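Glucokinase (Thermus thermophilus, PDB 3VOV) probably phosphorylates glucose and related hexoses at the expense of ATP, as a zinc-containing hexokinase of the ROK family of sugar kinases. Local coordinates at residues Leu206-Asp211 with Asn250-Tyr255; Arg223-Gly228 with Glu257-Ala262; Pro238-Leu243 with Ala272-Arg277. One frame throughout, in Å; residues are numbered along the deposited sequence.

The contacts follow one lobe of this ROK kinase from helical rim into sheet. Contacts 1 and 2 share helix 253-265, and their centres are about 15 Å apart; Tyr255 OH lies 3.7 Å from Val225 CG2, so Tyr255, in the first turn of that helix, packs on contact 2. Contacts 2 and 3 are closest, with centres about 13 Å apart: Leu259 CD1 is 3.6 Å from Leu243 CD2, and Leu259 CD2 is 3.7 Å from Leu275 CD2. Contacts 1 and 3 (centres about 23 Å apart) pack Glu253 OE2 4.1 Å from Arg277 NH2. The Val225 side chain lies about 11 Å from that of zinc ligand Cys176; contacts 1 and 3 lie away from that site.

Contact 1 of 3, residues Leu206-Asp211 with Asn250-Tyr255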
loop_
_atom_site.group_PDB
_atom_site.type_symbol
_atom_site.label_atom_id
_atom_site.label_comp_id
_atom_site.label_asym_id
_atom_site.label_seq_id
_atom_site.Cartn_x
_atom_site.Cartn_y
_atom_site.Cartn_z
ATOM N N LEU B 206 21.103 0.095 -18.142
ATOM C CA LEU B 206 19.763 0.085 -18.714
ATOM C C LEU B 206 18.988 1.374 -18.425
ATOM O O LEU B 206 18.324 1.937 -19.315
ATOM C CB LEU B 206 18.991 -1.139 -18.223
ATOM C CG LEU B 206 19.353 -2.503 -18.826
ATOM C CD1 LEU B 206 18.818 -3.604 -17.960
ATOM C CD2 LEU B 206 18.836 -2.604 -20.293
ATOM N N PHE B 207 19.089 1.842 -17.183
ATOM C CA PHE B 207 18.489 3.107 -16.771
ATOM C C PHE B 207 19.021 4.293 -17.605
ATOM O O PHE B 207 18.242 5.091 -18.199
ATOM C CB PHE B 207 18.722 3.347 -15.266
ATOM C CG PHE B 207 18.117 4.643 -14.749
ATOM C CD1 PHE B 207 16.859 4.653 -14.166
ATOM C CD2 PHE B 207 18.802 5.840 -14.854
ATOM C CE1 PHE B 207 16.301 5.819 -13.663
ATOM C CE2 PHE B 207 18.241 7.030 -14.377
ATOM C CZ PHE B 207 16.964 7.009 -13.778
ATOM N N GLN B 208 20.345 4.418 -17.642
ATOM C CA GLN B 208 20.980 5.494 -18.401
ATOM C C GLN B 208 20.658 5.409 -19.917
ATOM O O GLN B 208 20.500 6.429 -20.568
ATOM C CB GLN B 208 22.495 5.558 -18.116
ATOM C CG GLN B 208 22.848 6.045 -16.708
ATOM C CD GLN B 208 22.723 7.576 -16.459
ATOM O OE1 GLN B 208 21.634 8.187 -16.604
ATOM N NE2 GLN B 208 23.823 8.178 -15.984
ATOM N N ALA B 209 20.525 4.202 -20.455
ATOM C CA ALA B 209 20.027 3.993 -21.808
ATOM C C ALA B 209 18.517 4.300 -22.033
ATOM O O ALA B 209 18.021 4.157 -23.168
ATOM C CB ALA B 209 20.335 2.543 -22.262
ATOM N N GLY B 210 17.774 4.657 -20.979
ATOM C CA GLY B 210 16.342 4.947 -21.128
ATOM C C GLY B 210 15.412 3.755 -21.222
ATOM O O GLY B 210 14.289 3.846 -21.731
ATOM N N ASP B 211 15.842 2.616 -20.698
ATOM C CA ASP B 211 14.961 1.464 -20.695
ATOM C C ASP B 211 13.746 1.692 -19.747
ATOM O O ASP B 211 13.931 1.944 -18.565
ATOM C CB ASP B 211 15.755 0.218 -20.303
ATOM C CG ASP B 211 14.898 -0.967 -20.226
ATOM O OD1 ASP B 211 14.883 -1.704 -21.230
ATOM O OD2 ASP B 211 14.173 -1.123 -19.198
ATOM N N ASN B 250 26.726 6.050 -6.179
ATOM C CA ASN B 250 27.104 5.846 -7.575
ATOM C C ASN B 250 25.936 5.625 -8.526
ATOM O O ASN B 250 26.133 5.330 -9.696
ATOM C CB ASN B 250 28.139 4.724 -7.677
ATOM C CG ASN B 250 29.421 5.068 -6.933
ATOM O OD1 ASN B 250 30.025 6.118 -7.174
ATOM N ND2 ASN B 250 29.818 4.217 -6.005
ATOM N N ALA B 251 24.718 5.830 -8.035
ATOM C CA ALA B 251 23.518 5.707 -8.859
ATOM C C ALA B 251 23.415 6.826 -9.908
ATOM O O ALA B 251 23.913 7.925 -9.689
ATOM C CB ALA B 251 22.284 5.701 -7.962
ATOM N N PRO B 252 22.742 6.567 -11.043
ATOM C CA PRO B 252 22.446 7.649 -12.004
ATOM C C PRO B 252 21.912 8.916 -11.343
ATOM O O PRO B 252 21.320 8.852 -10.252
ATOM C CB PRO B 252 21.342 7.038 -12.867
ATOM C CG PRO B 252 21.723 5.585 -12.921
ATOM C CD PRO B 252 22.219 5.272 -11.514
ATOM N N GLU B 253 22.121 10.072 -11.980
ATOM C CA GLU B 253 21.635 11.333 -11.394
ATOM C C GLU B 253 20.105 11.455 -11.252
ATOM O O GLU B 253 19.608 12.137 -10.317
ATOM C CB GLU B 253 22.163 12.543 -12.155
ATOM C CG GLU B 253 22.268 13.772 -11.236
ATOM C CD GLU B 253 23.241 13.567 -10.073
ATOM O OE1 GLU B 253 24.358 13.002 -10.307
ATOM O OE2 GLU B 253 22.899 14.001 -8.930
ATOM N N GLY B 254 19.367 10.837 -12.168
ATOM C CA GLY B 254 17.907 10.725 -12.010
ATOM C C GLY B 254 17.509 10.076 -10.685
ATOM O O GLY B 254 16.418 10.353 -10.153
ATOM N N TYR B 255 18.385 9.217 -10.134
ATOM C CA TYR B 255 18.054 8.506 -8.882
ATOM C C TYR B 255 18.043 9.509 -7.749
ATOM O O TYR B 255 17.099 9.614 -7.011
ATOM C CB TYR B 255 19.061 7.380 -8.604
ATOM C CG TYR B 255 18.963 6.726 -7.221
ATOM C CD1 TYR B 255 18.151 5.587 -7.017
ATOM C CD2 TYR B 255 19.735 7.188 -6.146
ATOM C CE1 TYR B 255 18.096 4.974 -5.765
ATOM C CE2 TYR B 255 19.669 6.569 -4.877
ATOM C CZ TYR B 255 18.862 5.460 -4.711
ATOM O OH TYR B 255 18.781 4.884 -3.469
HETATM O O HOH W 1 23.927 10.253 -14.042
HETATM O O HOH W 2 20.313 10.086 -14.292
#
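Phe207 and Gln208, in the last turn of helix 200-208, meet Pro252 and Gly254 at the start of helix 253-265, and the CA atoms of Gln208 and Pro252 approach to 6.9 Å. Both helices belong to the helical layer of a ROK-family lobe, within the actin-like ATPase clan. Helix 200-208 closes in a Schellman motif, with Gly210 at positive phi (79°) and Asp211 N bonded back to Leu206 O; Pro252 holds the N-cap position of the second helix. Asp211 in turn caps helix 212-236 through Ala214 N.

Phe207 and Pro252 carry the apolar contact. With CG anti to the backbone N (chi1 -180°), Phe207 points its ring at Pro252, and its CD2 and CE2 both come within 3.4 Å of Pro252 CB, the two side chains meeting at a slant. At the far end of the ring, CZ lies 4.2 Å from Gly254 CA, which sits at the ring edge; a beta carbon on Gly254 would run into CZ. Val218 of helix 212-236 also touches Phe207, and Phe204 packs on Pro252, so the proline sits against two aromatic residues of helix 200-208.

Gln208 bends at chi2 (-77°), which brings its amide slantwise over the proline, with CD 3.9 Å from Pro252 CB. No direct hydrogen bond joins the segments; a water bridges the amide to the first turn of helix 253-265. It accepts twice, at 2.8 Å from Gln208 NE2 and at 2.7 Å from Glu253 N.

Contact 2 of 3, residues Arg223-Gly228 with Glu257-Ala262; sequences RYVGIG and EALLEA
Gly226 and Leu259 mark where helices 212-236 and 253-265 come together: their CA atoms are 4.7 Å apart, and the local axes, running in broadly the same direction, approach to 7.1 Å at a crossing angle of -33°. Such closeness depends on small residues. Gly226 CA lies 3.6 Å from Leu259 O in a CA-H...O contact, and a beta carbon there would clash with both that oxygen and Ala262 CB. The methyl of Ala262 sits against the turn of helix 212-236 that holds Arg223, with CB 3.5 Å from Arg223 O and 3.9 Å from Arg223 CB. Beside this backbone contact, Leu259 holds CG anti to its backbone N (chi1 -173°), which carries CD1 to 3.6 Å from Val225 CG1, the two branched side chains meeting at an angle. Leu259 also packs on Leu275 of strand 275-277. Replacing Leu259 by an alanine would probably open a gap beside Val225 and deprive Leu275 of an apolar neighbour. Ile227 meets Thr161 of a second subunit. Through Leu259 on Leu275, this close glycine-alanine helix pair lies on the mixed sheet that holds strands 240-244 and 275-277, in a lobe of the actin-like ATPase clan.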
loop_
_atom_site.group_PDB
_atom_site.type_symbol
_atom_site.label_atom_id
_atom_site.label_comp_id
_atom_site.label_asym_id
_atom_site.label_seq_id
_atom_site.Cartn_x
_atom_site.Cartn_y
_atom_site.Cartn_z
ATOM N N ARG B 223 12.400 6.824 -4.634
ATOM C CA ARG B 223 11.339 7.455 -3.844
ATOM C C ARG B 223 11.132 6.809 -2.450
ATOM O O ARG B 223 10.792 7.515 -1.505
ATOM C CB ARG B 223 9.997 7.434 -4.610
ATOM C CG ARG B 223 10.012 8.272 -5.959
ATOM C CD ARG B 223 8.580 8.505 -6.455
ATOM N NE ARG B 223 7.976 7.242 -6.833
ATOM C CZ ARG B 223 8.186 6.628 -7.997
ATOM N NH1 ARG B 223 8.944 7.194 -8.939
ATOM N NH2 ARG B 223 7.603 5.466 -8.220
ATOM N N TYR B 224 11.239 5.476 -2.346
ATOM C CA TYR B 224 11.063 4.824 -1.035
ATOM C C TYR B 224 12.145 5.272 -0.069
ATOM O O TYR B 224 11.891 5.433 1.127
ATOM C CB TYR B 224 11.055 3.300 -1.144
ATOM C CG TYR B 224 9.676 2.738 -1.520
ATOM C CD1 TYR B 224 8.551 3.001 -0.725
ATOM C CD2 TYR B 224 9.526 1.932 -2.631
ATOM C CE1 TYR B 224 7.267 2.444 -1.059
ATOM C CE2 TYR B 224 8.278 1.391 -2.999
ATOM C CZ TYR B 224 7.169 1.677 -2.232
ATOM O OH TYR B 224 5.998 1.130 -2.598
ATOM N N VAL B 225 13.351 5.504 -0.589
ATOM C CA VAL B 225 14.431 6.018 0.275
ATOM C C VAL B 225 14.048 7.425 0.752
ATOM O O VAL B 225 14.150 7.697 1.935
ATOM C CB VAL B 225 15.797 6.015 -0.417
ATOM C CG1 VAL B 225 16.842 6.701 0.501
ATOM C CG2 VAL B 225 16.232 4.540 -0.741
ATOM N N GLY B 226 13.577 8.286 -0.162
ATOM C CA GLY B 226 13.121 9.617 0.198
ATOM C C GLY B 226 12.005 9.593 1.222
ATOM O O GLY B 226 11.980 10.381 2.199
ATOM N N ILE B 227 11.047 8.695 1.011
ATOM C CA ILE B 227 9.933 8.597 1.933
ATOM C C ILE B 227 10.402 8.100 3.298
ATOM O O ILE B 227 9.915 8.587 4.349
ATOM C CB ILE B 227 8.813 7.639 1.387
ATOM C CG1 ILE B 227 8.156 8.256 0.147
ATOM C CG2 ILE B 227 7.731 7.364 2.492
ATOM C CD1 ILE B 227 7.199 7.242 -0.597
ATOM N N GLY B 228 11.286 7.096 3.304
ATOM C CA GLY B 228 11.721 6.509 4.587
ATOM C C GLY B 228 12.517 7.522 5.407
ATOM O O GLY B 228 12.326 7.647 6.603
ATOM N N GLU B 257 17.801 12.777 -7.921
ATOM C CA GLU B 257 16.734 13.764 -8.088
ATOM C C GLU B 257 15.373 13.249 -7.584
ATOM O O GLU B 257 14.640 13.969 -6.898
ATOM C CB GLU B 257 16.608 14.217 -9.564
ATOM C CG GLU B 257 17.933 14.770 -10.149
ATOM C CD GLU B 257 17.973 14.892 -11.715
ATOM O OE1 GLU B 257 17.181 14.244 -12.464
ATOM O OE2 GLU B 257 18.860 15.649 -12.191
ATOM N N ALA B 258 15.037 12.010 -7.951
ATOM C CA ALA B 258 13.760 11.409 -7.594
ATOM C C ALA B 258 13.712 11.192 -6.096
ATOM O O ALA B 258 12.705 11.398 -5.487
ATOM C CB ALA B 258 13.558 10.107 -8.334
ATOM N N LEU B 259 14.824 10.805 -5.496
ATOM C CA LEU B 259 14.878 10.594 -4.067
ATOM C C LEU B 259 14.639 11.909 -3.310
ATOM O O LEU B 259 13.871 11.978 -2.367
ATOM C CB LEU B 259 16.259 10.053 -3.731
ATOM C CG LEU B 259 16.546 9.587 -2.332
ATOM C CD1 LEU B 259 17.724 8.564 -2.465
ATOM C CD2 LEU B 259 16.939 10.772 -1.454
ATOM N N LEU B 260 15.365 12.937 -3.696
ATOM C CA LEU B 260 15.224 14.245 -3.085
ATOM C C LEU B 260 13.824 14.816 -3.239
ATOM O O LEU B 260 13.307 15.439 -2.324
ATOM C CB LEU B 260 16.184 15.197 -3.774
ATOM C CG LEU B 260 17.563 15.309 -3.206
ATOM C CD1 LEU B 260 18.295 16.353 -4.089
ATOM C CD2 LEU B 260 17.353 15.843 -1.766
ATOM N N GLU B 261 13.224 14.611 -4.412
ATOM C CA GLU B 261 11.857 15.081 -4.633
ATOM C C GLU B 261 10.864 14.347 -3.700
ATOM O O GLU B 261 9.984 14.993 -3.105
ATOM C CB GLU B 261 11.468 14.975 -6.115
ATOM C CG GLU B 261 10.013 15.404 -6.461
ATOM C CD GLU B 261 9.671 16.871 -6.143
ATOM O OE1 GLU B 261 8.452 17.185 -6.142
ATOM O OE2 GLU B 261 10.587 17.697 -5.888
ATOM N N ALA B 262 11.029 13.031 -3.517
ATOM C CA ALA B 262 10.130 12.282 -2.588
ATOM C C ALA B 262 10.313 12.778 -1.135
ATOM O O ALA B 262 9.351 12.981 -0.402
ATOM C CB ALA B 262 10.351 10.751 -2.684
#

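Contact 3 of 3, residues Pro238-Leu243 with Ala272-Arg277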
loop_
_atom_site.group_PDB
_atom_site.type_symbol
_atom_site.label_atom_id
_atom_site.label_comp_id
_atom_site.label_asym_id
_atom_site.label_seq_id
_atom_site.Cartn_x
_atom_site.Cartn_y
_atom_site.Cartn_z
ATOM N N PRO B 238 16.412 15.392 13.124
ATOM C CA PRO B 238 17.861 15.509 13.230
ATOM C C PRO B 238 18.338 16.824 12.618
ATOM O O PRO B 238 17.643 17.395 11.780
ATOM C CB PRO B 238 18.345 14.337 12.370
ATOM C CG PRO B 238 17.290 14.243 11.278
ATOM C CD PRO B 238 16.006 14.488 12.021
ATOM N N GLY B 239 19.508 17.302 13.016
ATOM C CA GLY B 239 20.089 18.512 12.423
ATOM C C GLY B 239 20.158 18.368 10.903
ATOM O O GLY B 239 19.696 19.231 10.162
ATOM N N VAL B 240 20.692 17.232 10.460
ATOM C CA VAL B 240 20.986 16.953 9.053
ATOM C C VAL B 240 20.718 15.467 8.836
ATOM O O VAL B 240 20.889 14.640 9.752
ATOM C CB VAL B 240 22.498 17.319 8.738
ATOM C CG1 VAL B 240 23.048 16.625 7.529
ATOM C CG2 VAL B 240 22.650 18.861 8.555
ATOM N N VAL B 241 20.324 15.140 7.610
ATOM C CA VAL B 241 20.242 13.760 7.154
ATOM C C VAL B 241 21.404 13.484 6.200
ATOM O O VAL B 241 21.638 14.250 5.233
ATOM C CB VAL B 241 18.892 13.502 6.469
ATOM C CG1 VAL B 241 18.843 12.081 5.893
ATOM C CG2 VAL B 241 17.761 13.748 7.476
ATOM N N VAL B 242 22.131 12.398 6.438
ATOM C CA VAL B 242 23.275 12.054 5.572
ATOM C C VAL B 242 22.984 10.742 4.852
ATOM O O VAL B 242 22.561 9.771 5.494
ATOM C CB VAL B 242 24.594 11.901 6.403
ATOM C CG1 VAL B 242 25.828 11.579 5.480
ATOM C CG2 VAL B 242 24.875 13.151 7.223
ATOM N N LEU B 243 23.190 10.720 3.533
ATOM C CA LEU B 243 22.976 9.506 2.749
ATOM C C LEU B 243 24.276 9.049 2.103
ATOM O O LEU B 243 24.923 9.799 1.355
ATOM C CB LEU B 243 21.900 9.727 1.660
ATOM C CG LEU B 243 21.547 8.563 0.722
ATOM C CD1 LEU B 243 20.945 7.404 1.502
ATOM C CD2 LEU B 243 20.555 9.021 -0.371
ATOM N N ALA B 272 12.182 20.757 6.764
ATOM C CA ALA B 272 12.989 19.709 6.192
ATOM C C ALA B 272 14.479 19.884 6.559
ATOM O O ALA B 272 15.063 20.877 6.191
ATOM C CB ALA B 272 12.820 19.764 4.687
ATOM N N PRO B 273 15.098 18.910 7.279
ATOM C CA PRO B 273 16.534 19.013 7.467
ATOM C C PRO B 273 17.222 18.923 6.123
ATOM O O PRO B 273 16.698 18.267 5.210
ATOM C CB PRO B 273 16.876 17.778 8.337
ATOM C CG PRO B 273 15.597 17.478 9.071
ATOM C CD PRO B 273 14.565 17.713 7.938
ATOM N N PRO B 274 18.385 19.576 5.987
ATOM C CA PRO B 274 19.199 19.352 4.788
ATOM C C PRO B 274 19.514 17.872 4.614
ATOM O O PRO B 274 19.832 17.190 5.593
ATOM C CB PRO B 274 20.500 20.103 5.095
ATOM C CG PRO B 274 20.122 21.139 6.105
ATOM C CD PRO B 274 19.011 20.544 6.918
ATOM N N LEU B 275 19.427 17.391 3.375
ATOM C CA LEU B 275 19.854 16.020 3.045
ATOM C C LEU B 275 21.154 16.109 2.271
ATOM O O LEU B 275 21.211 16.799 1.223
ATOM C CB LEU B 275 18.739 15.280 2.252
ATOM C CG LEU B 275 18.929 13.857 1.624
ATOM C CD1 LEU B 275 19.657 12.880 2.477
ATOM C CD2 LEU B 275 17.588 13.207 1.250
ATOM N N ARG B 276 22.209 15.446 2.778
ATOM C CA ARG B 276 23.577 15.621 2.240
ATOM C C ARG B 276 24.212 14.289 1.888
ATOM O O ARG B 276 23.985 13.293 2.585
ATOM C CB ARG B 276 24.508 16.341 3.264
ATOM C CG ARG B 276 24.088 17.761 3.553
ATOM C CD ARG B 276 25.122 18.503 4.428
ATOM N NE ARG B 276 24.593 19.782 4.927
ATOM C CZ ARG B 276 24.960 20.361 6.064
ATOM N NH1 ARG B 276 24.454 21.556 6.384
ATOM N NH2 ARG B 276 25.816 19.761 6.891
ATOM N N ARG B 277 25.013 14.271 0.831
ATOM C CA ARG B 277 25.774 13.074 0.452
ATOM C C ARG B 277 26.850 12.809 1.500
ATOM O O ARG B 277 27.578 13.745 1.875
ATOM C CB ARG B 277 26.540 13.352 -0.835
ATOM C CG ARG B 277 25.748 13.175 -2.060
ATOM C CD ARG B 277 26.598 13.290 -3.332
ATOM N NE ARG B 277 25.736 13.006 -4.483
ATOM C CZ ARG B 277 25.862 11.929 -5.256
ATOM N NH1 ARG B 277 26.851 11.053 -5.036
ATOM N NH2 ARG B 277 25.012 11.747 -6.263
#
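Val240 and Arg276 cross at about a right angle, with Val240 CG2 3.6 Å above the plane of the Arg276 guanidinium, offset toward its rim. The Arg276 chain is extended from CG to NE, which lays its flat end across the valine; its NH2 is bonded to Ala120 O. On the face carrying Val241, Leu243 and Leu275, Leu275 has CG anti to its backbone N (chi1 174°), and CD1 reaches 3.6 Å from Val241 CG1 and 4.0 Å from Leu243 CB. One methyl thus touches two residues of strand 240-244 on the same face. Before the strands, Pro273 CG lies 3.4 Å from Pro238 O. The backbones form a parallel ladder: Val241 N donates to Pro274 O (2.9 Å, 171° at the hydrogen), Arg276 N to Val241 O (2.8 Å), and Leu243 N to Arg276 O (2.9 Å). Arg151 of the second subunit bonds Pro238 O and Gly239 O. The two strands, joined through helices, make a beta-alpha-beta crossover. Strand 240-244 lies between strands 127-132 and 275-277, Leu229 of helix 212-236 touches Val241 and Leu275, and helix 253-265, in that connection, covers the same face through Leu259 and Tyr263.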